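Local coordinates for protein Nrps/pks (Streptomyces albus, PDB 4OPF) that is a ketosynthase domain of the AT-less oxazolomycin synthase that probably holds and passes on the growing polyketide chain, perhaps without extending it, at residues 86-97 against 418-428; 212-220 against 358-366. All blocks are in the same frame, centred on the assembly; numbering follows the deposited sequence.

Interaction 1. Residues 86-97 against 418-428; sequences EETLFAFCDAGY and RAPLDRPRLAR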
loop_
_atom_site.group_PDB
_atom_site.type_symbol
_atom_site.label_atom_id
_atom_site.label_comp_id
_atom_site.label_asym_id
_atom_site.label_seq_id
_atom_site.Cartn_x
_atom_site.Cartn_y
_atom_site.Cartn_z
ATOM N N GLU A 86 1.065 -9.141 -20.311
ATOM C CA GLU A 86 2.006 -9.010 -21.438
ATOM C C GLU A 86 3.175 -8.156 -21.054
ATOM O O GLU A 86 4.319 -8.529 -21.293
ATOM C CB GLU A 86 1.411 -8.344 -22.688
ATOM C CG GLU A 86 0.487 -9.157 -23.487
ATOM C CD GLU A 86 0.114 -8.532 -24.846
ATOM O OE1 GLU A 86 0.569 -7.405 -25.217
ATOM O OE2 GLU A 86 -0.680 -9.197 -25.560
ATOM N N GLU A 87 2.894 -6.980 -20.549
ATOM C CA GLU A 87 4.004 -6.066 -20.272
ATOM C C GLU A 87 4.904 -6.552 -19.155
ATOM O O GLU A 87 6.081 -6.242 -19.156
ATOM C CB GLU A 87 3.517 -4.687 -19.947
ATOM C CG GLU A 87 2.943 -4.004 -21.154
ATOM C CD GLU A 87 3.988 -3.792 -22.267
ATOM O OE1 GLU A 87 5.204 -3.497 -22.018
ATOM O OE2 GLU A 87 3.563 -3.938 -23.407
ATOM N N THR A 88 4.362 -7.265 -18.169
ATOM C CA THR A 88 5.214 -7.832 -17.119
ATOM C C THR A 88 6.106 -8.898 -17.753
ATOM O O THR A 88 7.305 -8.914 -17.472
ATOM C CB THR A 88 4.391 -8.376 -15.960
ATOM O OG1 THR A 88 3.609 -7.303 -15.405
ATOM C CG2 THR A 88 5.289 -9.038 -14.913
ATOM N N LEU A 89 5.546 -9.771 -18.592
ATOM C CA LEU A 89 6.361 -10.711 -19.321
ATOM C C LEU A 89 7.480 -9.992 -20.087
ATOM O O LEU A 89 8.627 -10.438 -20.045
ATOM C CB LEU A 89 5.542 -11.554 -20.265
ATOM C CG LEU A 89 6.337 -12.507 -21.150
ATOM C CD1 LEU A 89 7.115 -13.557 -20.345
ATOM C CD2 LEU A 89 5.384 -13.148 -22.106
ATOM N N PHE A 90 7.157 -8.896 -20.763
ATOM C CA PHE A 90 8.155 -8.192 -21.521
ATOM C C PHE A 90 9.205 -7.525 -20.636
ATOM O O PHE A 90 10.370 -7.397 -21.033
ATOM C CB PHE A 90 7.526 -7.156 -22.470
ATOM C CG PHE A 90 6.592 -7.727 -23.522
ATOM C CD1 PHE A 90 6.633 -9.042 -23.909
ATOM C CD2 PHE A 90 5.641 -6.914 -24.095
ATOM C CE1 PHE A 90 5.743 -9.547 -24.859
ATOM C CE2 PHE A 90 4.748 -7.409 -25.059
ATOM C CZ PHE A 90 4.807 -8.721 -25.438
ATOM N N ALA A 91 8.840 -7.085 -19.445
ATOM C CA ALA A 91 9.846 -6.535 -18.539
ATOM C C ALA A 91 10.802 -7.605 -18.060
ATOM O O ALA A 91 11.996 -7.361 -17.936
ATOM C CB ALA A 91 9.194 -5.849 -17.364
ATOM N N PHE A 92 10.309 -8.807 -17.814
ATOM C CA PHE A 92 11.193 -9.914 -17.446
ATOM C C PHE A 92 12.163 -10.252 -18.581
ATOM O O PHE A 92 13.345 -10.497 -18.337
ATOM C CB PHE A 92 10.403 -11.171 -17.095
ATOM C CG PHE A 92 9.567 -11.059 -15.855
ATOM C CD1 PHE A 92 9.802 -10.127 -14.894
ATOM C CD2 PHE A 92 8.525 -11.906 -15.664
ATOM C CE1 PHE A 92 9.035 -10.039 -13.725
ATOM C CE2 PHE A 92 7.768 -11.867 -14.476
ATOM C CZ PHE A 92 8.029 -10.927 -13.509
ATOM N N CYS A 93 11.642 -10.315 -19.805
ATOM C CA CYS A 93 12.479 -10.425 -21.016
ATOM C C CYS A 93 13.582 -9.358 -21.041
ATOM O O CYS A 93 14.755 -9.671 -21.257
ATOM C CB CYS A 93 11.633 -10.263 -22.270
ATOM S SG CYS A 93 10.564 -11.734 -22.430
ATOM N N ASP A 94 13.205 -8.119 -20.817
ATOM C CA ASP A 94 14.191 -7.022 -20.876
ATOM C C ASP A 94 15.295 -7.208 -19.821
ATOM O O ASP A 94 16.448 -6.892 -20.076
ATOM C CB ASP A 94 13.506 -5.683 -20.637
ATOM C CG ASP A 94 14.497 -4.505 -20.607
ATOM O OD1 ASP A 94 15.054 -4.200 -21.673
ATOM O OD2 ASP A 94 14.700 -3.903 -19.522
ATOM N N ALA A 95 14.927 -7.706 -18.630
ATOM C CA ALA A 95 15.865 -7.957 -17.532
ATOM C C ALA A 95 16.746 -9.171 -17.777
ATOM O O ALA A 95 17.730 -9.381 -17.070
ATOM C CB ALA A 95 15.116 -8.179 -16.214
ATOM N N GLY A 96 16.362 -9.984 -18.746
ATOM C CA GLY A 96 17.081 -11.181 -19.081
ATOM C C GLY A 96 16.674 -12.393 -18.268
ATOM O O GLY A 96 17.430 -13.358 -18.234
ATOM N N TYR A 97 15.482 -12.401 -17.673
ATOM C CA TYR A 97 15.017 -13.557 -16.870
ATOM C C TYR A 97 13.853 -14.218 -17.601
ATOM O O TYR A 97 12.923 -13.533 -18.029
ATOM C CB TYR A 97 14.537 -13.156 -15.453
ATOM C CG TYR A 97 15.640 -12.794 -14.531
ATOM C CD1 TYR A 97 16.093 -11.488 -14.447
ATOM C CD2 TYR A 97 16.273 -13.763 -13.767
ATOM C CE1 TYR A 97 17.161 -11.146 -13.617
ATOM C CE2 TYR A 97 17.328 -13.448 -12.912
ATOM C CZ TYR A 97 17.785 -12.145 -12.850
ATOM O OH TYR A 97 18.838 -11.834 -12.039
ATOM N N ARG A 418 24.000 -9.524 -18.108
ATOM C CA ARG A 418 22.944 -10.478 -18.387
ATOM C C ARG A 418 22.327 -9.829 -19.622
ATOM O O ARG A 418 22.261 -8.621 -19.713
ATOM C CB ARG A 418 21.903 -10.495 -17.268
ATOM C CG ARG A 418 21.101 -11.772 -17.130
ATOM C CD ARG A 418 20.189 -11.742 -15.920
ATOM N NE ARG A 418 20.371 -12.890 -15.038
ATOM C CZ ARG A 418 19.718 -14.060 -15.101
ATOM N NH1 ARG A 418 19.995 -14.995 -14.208
ATOM N NH2 ARG A 418 18.787 -14.342 -16.014
ATOM N N ALA A 419 21.906 -10.611 -20.592
ATOM C CA ALA A 419 21.447 -10.048 -21.853
ATOM C C ALA A 419 19.931 -10.119 -21.881
ATOM O O ALA A 419 19.365 -11.082 -21.402
ATOM C CB ALA A 419 22.011 -10.871 -23.006
ATOM N N PRO A 420 19.284 -9.139 -22.509
ATOM C CA PRO A 420 17.846 -9.239 -22.683
ATOM C C PRO A 420 17.413 -10.476 -23.482
ATOM O O PRO A 420 18.112 -10.877 -24.381
ATOM C CB PRO A 420 17.486 -7.947 -23.423
ATOM C CG PRO A 420 18.754 -7.476 -24.089
ATOM C CD PRO A 420 19.895 -8.061 -23.319
ATOM N N LEU A 421 16.294 -11.096 -23.137
ATOM C CA LEU A 421 15.755 -12.160 -23.960
ATOM C C LEU A 421 14.887 -11.511 -25.014
ATOM O O LEU A 421 14.303 -10.456 -24.778
ATOM C CB LEU A 421 14.939 -13.139 -23.116
ATOM C CG LEU A 421 15.711 -13.703 -21.935
ATOM C CD1 LEU A 421 14.861 -14.627 -21.077
ATOM C CD2 LEU A 421 16.902 -14.493 -22.440
ATOM N N ASP A 422 14.783 -12.148 -26.175
ATOM C CA ASP A 422 13.710 -11.836 -27.127
ATOM C C ASP A 422 12.279 -11.976 -26.518
ATOM O O ASP A 422 11.986 -12.935 -25.795
ATOM C CB ASP A 422 13.771 -12.805 -28.331
ATOM C CG ASP A 422 14.946 -12.523 -29.285
ATOM O OD1 ASP A 422 15.427 -11.359 -29.388
ATOM O OD2 ASP A 422 15.367 -13.498 -29.954
ATOM N N ARG A 423 11.400 -11.041 -26.861
ATOM C CA ARG A 423 9.994 -11.153 -26.526
ATOM C C ARG A 423 9.406 -12.334 -27.277
ATOM O O ARG A 423 9.626 -12.460 -28.435
ATOM C CB ARG A 423 9.263 -9.905 -26.974
ATOM C CG ARG A 423 9.597 -8.668 -26.193
ATOM C CD ARG A 423 9.021 -7.460 -26.920
ATOM N NE ARG A 423 8.936 -6.365 -25.997
ATOM C CZ ARG A 423 8.024 -5.395 -26.008
ATOM N NH1 ARG A 423 7.047 -5.369 -26.949
ATOM N NH2 ARG A 423 8.095 -4.442 -25.041
ATOM N N PRO A 424 8.667 -13.207 -26.625
ATOM C CA PRO A 424 8.003 -14.215 -27.469
ATOM C C PRO A 424 7.017 -13.597 -28.448
ATOM O O PRO A 424 6.503 -12.501 -28.205
ATOM C CB PRO A 424 7.254 -15.079 -26.469
ATOM C CG PRO A 424 7.035 -14.193 -25.306
ATOM C CD PRO A 424 8.219 -13.262 -25.225
ATOM N N ARG A 425 6.798 -14.264 -29.573
ATOM C CA ARG A 425 5.794 -13.815 -30.543
ATOM C C ARG A 425 4.428 -14.276 -30.047
ATOM O O ARG A 425 4.139 -15.473 -30.029
ATOM C CB ARG A 425 6.036 -14.410 -31.940
ATOM C CG ARG A 425 7.381 -14.070 -32.578
ATOM C CD ARG A 425 7.703 -15.034 -33.726
ATOM N NE ARG A 425 9.136 -15.347 -33.799
ATOM C CZ ARG A 425 9.928 -15.150 -34.855
ATOM N NH1 ARG A 425 11.211 -15.478 -34.765
ATOM N NH2 ARG A 425 9.463 -14.642 -35.998
ATOM N N LEU A 426 3.597 -13.326 -29.643
ATOM C CA LEU A 426 2.262 -13.628 -29.160
ATOM C C LEU A 426 1.282 -13.630 -30.342
ATOM O O LEU A 426 1.425 -12.868 -31.270
ATOM C CB LEU A 426 1.864 -12.594 -28.118
ATOM C CG LEU A 426 2.717 -12.513 -26.865
ATOM C CD1 LEU A 426 2.137 -11.454 -25.960
ATOM C CD2 LEU A 426 2.763 -13.842 -26.131
ATOM N N ALA A 427 0.299 -14.511 -30.315
ATOM C CA ALA A 427 -0.660 -14.610 -31.421
ATOM C C ALA A 427 -1.947 -13.910 -31.021
ATOM O O ALA A 427 -2.840 -14.545 -30.455
ATOM C CB ALA A 427 -0.935 -16.071 -31.779
ATOM N N ARG A 428 -2.038 -12.613 -31.326
ATOM C CA ARG A 428 -3.140 -11.776 -30.856
ATOM C C ARG A 428 -4.468 -11.807 -31.622
ATOM O O ARG A 428 -4.498 -11.746 -32.851
ATOM C CB ARG A 428 -2.676 -10.339 -30.796
ATOM C CG ARG A 428 -1.796 -10.088 -29.587
ATOM C CD ARG A 428 -0.595 -9.272 -29.994
ATOM N NE ARG A 428 -0.001 -8.650 -28.825
ATOM C CZ ARG A 428 1.289 -8.385 -28.700
ATOM N NH1 ARG A 428 2.141 -8.721 -29.658
ATOM N NH2 ARG A 428 1.736 -7.795 -27.602
HETATM O O HOH W 1 5.782 -3.103 -25.357
HETATM O O HOH W 2 11.079 -6.485 -23.568
HETATM O O HOH W 3 19.778 -13.619 -19.887
#
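Cys93 and Gly96, at the C-terminal end of helix 79-95, meet the extended segment 418-428, whose backbone runs antiparallel to the helix, Leu421 N donating to Cys93 O (2.8 Å). This is the C-terminal tail of a thiolase-fold ketosynthase, strapped along the helix after strand 401-408, the last in the chain. Gly96, with positive phi, closes the helix in a Schellman motif; Cys93 O also accepts from Gly96 N, the two donors coming from opposite faces of its carbonyl plane. A CB on Gly96 would clash with Ala419 O.

Two arginines lie flat on aromatic rings. The guanidinium of Arg418 stacks over Tyr97, planes 14° apart, while its NH2 donates in its own plane to Gly96 O (2.8 Å), which fixes its rotation; Glu101 takes a salt bridge from the same nitrogen. Arg423, extended from CG to NE, runs across the Phe90 side chain with its guanidinium flat on the ring, planes 20° apart and CZ 3.4 Å from Phe90 CD2. Waters at its edge link this guanidinium to Phe90 O and to Glu87 OE2, an acid held by Ser15 and a salt bridge to Arg17.

Beside the Phe90 stack, Leu89 CD2 meets Pro424 CG tip to tip at 3.7 Å. At the far end Glu86, also paired with Arg17, forms a salt bridge with poorly ordered Arg428, whose NH2 reaches OE1 (2.7 Å) from 52° above the carboxylate plane.

Interaction 2. Residues 212-220 against 358-366; sequences HVFDRRARG and FLSGRQPLE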
loop_
_atom_site.group_PDB
_atom_site.type_symbol
_atom_site.label_atom_id
_atom_site.label_comp_id
_atom_site.label_asym_id
_atom_site.label_seq_id
_atom_site.Cartn_x
_atom_site.Cartn_y
_atom_site.Cartn_z
ATOM N N HIS A 212 -1.662 22.372 -23.293
ATOM C CA HIS A 212 -0.603 23.317 -22.925
ATOM C C HIS A 212 -0.310 23.395 -21.413
ATOM O O HIS A 212 -1.229 23.524 -20.611
ATOM C CB HIS A 212 -0.935 24.756 -23.357
ATOM C CG HIS A 212 -1.706 24.870 -24.631
ATOM N ND1 HIS A 212 -1.119 25.245 -25.821
ATOM C CD2 HIS A 212 -3.030 24.727 -24.889
ATOM C CE1 HIS A 212 -2.042 25.307 -26.763
ATOM N NE2 HIS A 212 -3.210 24.995 -26.224
ATOM N N VAL A 213 0.975 23.413 -21.050
ATOM C CA VAL A 213 1.397 23.529 -19.660
ATOM C C VAL A 213 2.457 24.621 -19.481
ATOM O O VAL A 213 3.064 25.064 -20.462
ATOM C CB VAL A 213 1.791 22.140 -19.061
ATOM C CG1 VAL A 213 2.987 21.507 -19.766
ATOM C CG2 VAL A 213 2.030 22.250 -17.572
ATOM N N PHE A 214 2.597 25.101 -18.228
ATOM C CA PHE A 214 3.525 26.216 -17.826
ATOM C C PHE A 214 3.417 27.447 -18.749
ATOM O O PHE A 214 4.416 28.090 -19.069
ATOM C CB PHE A 214 4.989 25.730 -17.671
ATOM C CG PHE A 214 5.140 24.661 -16.646
ATOM C CD1 PHE A 214 4.744 24.885 -15.332
ATOM C CD2 PHE A 214 5.624 23.408 -16.986
ATOM C CE1 PHE A 214 4.832 23.879 -14.368
ATOM C CE2 PHE A 214 5.716 22.403 -16.025
ATOM C CZ PHE A 214 5.335 22.652 -14.712
ATOM N N ASP A 215 2.162 27.778 -19.053
ATOM C CA ASP A 215 1.756 28.467 -20.268
ATOM C C ASP A 215 0.315 28.986 -20.093
ATOM O O ASP A 215 -0.534 28.282 -19.528
ATOM C CB ASP A 215 1.752 27.436 -21.403
ATOM C CG ASP A 215 1.451 28.047 -22.761
ATOM O OD1 ASP A 215 0.319 28.517 -23.026
ATOM O OD2 ASP A 215 2.360 28.025 -23.598
ATOM N N ARG A 216 0.011 30.173 -20.623
ATOM C CA ARG A 216 -1.352 30.772 -20.509
ATOM C C ARG A 216 -2.553 30.043 -21.178
ATOM O O ARG A 216 -3.701 30.289 -20.797
ATOM C CB ARG A 216 -1.344 32.208 -21.028
ATOM C CG ARG A 216 -0.713 33.191 -20.083
ATOM C CD ARG A 216 -1.078 34.592 -20.527
ATOM N NE ARG A 216 -0.314 35.081 -21.698
ATOM C CZ ARG A 216 -0.806 35.721 -22.782
ATOM N NH1 ARG A 216 -2.107 36.004 -22.913
ATOM N NH2 ARG A 216 0.028 36.109 -23.759
ATOM N N ARG A 217 -2.319 29.191 -22.173
ATOM C CA ARG A 217 -3.429 28.460 -22.807
ATOM C C ARG A 217 -3.816 27.176 -22.055
ATOM O O ARG A 217 -4.775 26.495 -22.445
ATOM C CB ARG A 217 -3.095 28.152 -24.265
ATOM C CG ARG A 217 -3.048 29.406 -25.135
ATOM C CD ARG A 217 -2.249 29.161 -26.410
ATOM N NE ARG A 217 -0.808 29.015 -26.157
ATOM C CZ ARG A 217 0.102 28.728 -27.086
ATOM N NH1 ARG A 217 -0.258 28.537 -28.354
ATOM N NH2 ARG A 217 1.379 28.626 -26.744
ATOM N N ALA A 218 -3.088 26.867 -20.975
ATOM C CA ALA A 218 -3.277 25.613 -20.200
ATOM C C ALA A 218 -4.733 25.339 -19.731
ATOM O O ALA A 218 -5.316 26.124 -18.972
ATOM C CB ALA A 218 -2.299 25.569 -19.013
ATOM N N ARG A 219 -5.274 24.199 -20.186
ATOM C CA ARG A 219 -6.676 23.783 -19.981
ATOM C C ARG A 219 -6.833 22.315 -19.476
ATOM O O ARG A 219 -7.916 21.732 -19.619
ATOM C CB ARG A 219 -7.442 23.916 -21.327
ATOM C CG ARG A 219 -8.396 25.106 -21.461
ATOM C CD ARG A 219 -9.616 24.761 -22.325
ATOM N NE ARG A 219 -10.559 23.865 -21.628
ATOM C CZ ARG A 219 -10.922 22.637 -22.015
ATOM N NH1 ARG A 219 -10.458 22.090 -23.137
ATOM N NH2 ARG A 219 -11.779 21.943 -21.271
ATOM N N GLY A 220 -5.779 21.712 -18.909
ATOM C CA GLY A 220 -5.760 20.251 -18.683
ATOM C C GLY A 220 -5.597 19.498 -20.004
ATOM O O GLY A 220 -5.751 20.077 -21.089
ATOM N N PHE A 358 11.379 19.654 -24.439
ATOM C CA PHE A 358 10.101 19.997 -23.884
ATOM C C PHE A 358 9.247 20.704 -24.933
ATOM O O PHE A 358 9.705 21.650 -25.591
ATOM C CB PHE A 358 10.299 20.894 -22.690
ATOM C CG PHE A 358 9.030 21.393 -22.095
ATOM C CD1 PHE A 358 8.142 20.525 -21.504
ATOM C CD2 PHE A 358 8.712 22.737 -22.140
ATOM C CE1 PHE A 358 6.959 20.983 -20.948
ATOM C CE2 PHE A 358 7.543 23.210 -21.563
ATOM C CZ PHE A 358 6.655 22.328 -20.970
ATOM N N LEU A 359 8.001 20.260 -25.083
ATOM C CA LEU A 359 7.125 20.776 -26.134
ATOM C C LEU A 359 6.369 22.086 -25.812
ATOM O O LEU A 359 6.335 22.986 -26.630
ATOM C CB LEU A 359 6.167 19.676 -26.612
ATOM C CG LEU A 359 6.708 18.740 -27.696
ATOM C CD1 LEU A 359 8.013 18.087 -27.267
ATOM C CD2 LEU A 359 5.690 17.648 -28.015
ATOM N N SER A 360 5.795 22.237 -24.638
ATOM C CA SER A 360 4.953 23.421 -24.336
ATOM C C SER A 360 5.743 24.644 -23.803
ATOM O O SER A 360 6.810 24.968 -24.351
ATOM C CB SER A 360 3.816 23.021 -23.384
ATOM O OG SER A 360 2.858 24.053 -23.287
ATOM N N GLY A 361 5.219 25.343 -22.765
ATOM C CA GLY A 361 5.898 26.491 -22.098
ATOM C C GLY A 361 6.095 27.783 -22.910
ATOM O O GLY A 361 6.868 28.683 -22.522
ATOM N N ARG A 362 5.337 27.898 -24.002
ATOM C CA ARG A 362 5.630 28.836 -25.092
ATOM C C ARG A 362 4.819 30.138 -24.920
ATOM O O ARG A 362 4.525 30.837 -25.901
ATOM C CB ARG A 362 5.356 28.197 -26.492
ATOM C CG ARG A 362 5.129 26.674 -26.575
ATOM C CD ARG A 362 3.646 26.312 -26.458
ATOM N NE ARG A 362 3.343 24.980 -26.963
ATOM C CZ ARG A 362 2.332 24.214 -26.554
ATOM N NH1 ARG A 362 1.516 24.614 -25.580
ATOM N NH2 ARG A 362 2.169 23.007 -27.103
ATOM N N GLN A 363 4.471 30.463 -23.674
ATOM C CA GLN A 363 3.608 31.604 -23.359
ATOM C C GLN A 363 3.678 31.783 -21.838
ATOM O O GLN A 363 2.726 31.455 -21.118
ATOM C CB GLN A 363 2.167 31.347 -23.852
ATOM C CG GLN A 363 1.292 32.587 -24.015
ATOM C CD GLN A 363 0.282 32.462 -25.152
ATOM O OE1 GLN A 363 -0.931 32.389 -24.921
ATOM N NE2 GLN A 363 0.783 32.437 -26.390
ATOM N N PRO A 364 4.819 32.310 -21.344
ATOM C CA PRO A 364 5.119 32.135 -19.926
ATOM C C PRO A 364 4.018 32.698 -19.021
ATOM O O PRO A 364 3.193 33.521 -19.444
ATOM C CB PRO A 364 6.460 32.868 -19.743
ATOM C CG PRO A 364 6.492 33.883 -20.832
ATOM C CD PRO A 364 5.706 33.303 -21.979
ATOM N N LEU A 365 4.018 32.235 -17.779
ATOM C CA LEU A 365 2.972 32.570 -16.835
ATOM C C LEU A 365 3.177 34.015 -16.445
ATOM O O LEU A 365 4.215 34.592 -16.754
ATOM C CB LEU A 365 3.027 31.631 -15.625
ATOM C CG LEU A 365 2.774 30.133 -15.885
ATOM C CD1 LEU A 365 1.699 29.901 -16.944
ATOM C CD2 LEU A 365 4.067 29.446 -16.286
ATOM N N GLU A 366 2.215 34.592 -15.743
ATOM C CA GLU A 366 2.163 36.044 -15.585
ATOM C C GLU A 366 2.841 36.535 -14.307
ATOM O O GLU A 366 3.207 37.718 -14.210
ATOM C CB GLU A 366 0.709 36.507 -15.607
ATOM C CG GLU A 366 0.502 37.963 -15.983
ATOM C CD GLU A 366 -0.918 38.396 -15.700
ATOM O OE1 GLU A 366 -1.842 37.649 -16.081
ATOM O OE2 GLU A 366 -1.111 39.459 -15.080
#
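Arg216 N donates to Gln363 O (3.0 Å), joining two irregular loops of the ketosynthase fold. Val213 N also donates to Ser360 OG (3.0 Å, 155° at the hydrogen), though less surely, since this serine has two conformers and the bond belongs to one of them. The first loop makes a type I beta turn from Asp215 to Ala218, opened by an Asx turn in which Asp215 OD1 takes Arg217 N on its anti lone pair. With CG anti to the backbone N (chi1 -175°), the carboxylate of Asp215 is also directed at the second loop, where OD2 accepts a weak bond from Arg362 N at 3.0 Å. Arg217 folds back on the same carboxylate through a long salt bridge from NH2 to OD2, its hydrogen bond weak. An alanine at Asp215 is likely to leave Arg217 without its counter-charge and set its guanidinium free to turn, with Arg362 N losing its acceptor.

Farther out, the amide of Gln363 lies along one face of the Arg217 guanidinium, planes 14° apart, while His212 ND1 sits over the opposite face. Gln363 also crosses Arg216, its CG 3.8 Å from Arg216 NH2.

Beneath this polar layer, Val213 and Phe214 turn toward helix 300-314, whose Asp303 accepts from Phe214 N. Phe358 stacks on Phe377 and brings its CZ to the edge of the Phe214 ring. The Val213 methyl CG1 approaches the edge of the Phe358 ring, 3.9 Å from CZ. Leu365 wedges its branched end against the Phe214-Asp215 peptide, and its CD2 also lies 4.1 Å from Phe214 CB.

Interactions 1 and 2 lie on opposite sides of the chain's centre, their own centres about 38 Å apart, and share no helix or strand; along the chain, interaction 2 is nested within the loop that interaction 1 closes. Both are partly buried, but they join different elements. In interaction 1 an extended tail covers a regular helix beside strand 9-17, its arginines lying on aromatic rings or pairing with acids. Interaction 2 joins two loops near helix 300-314, relying more on backbone donors and one aspartate, with an apolar layer beneath. Neither contact is touched by the other subunit of the assembly.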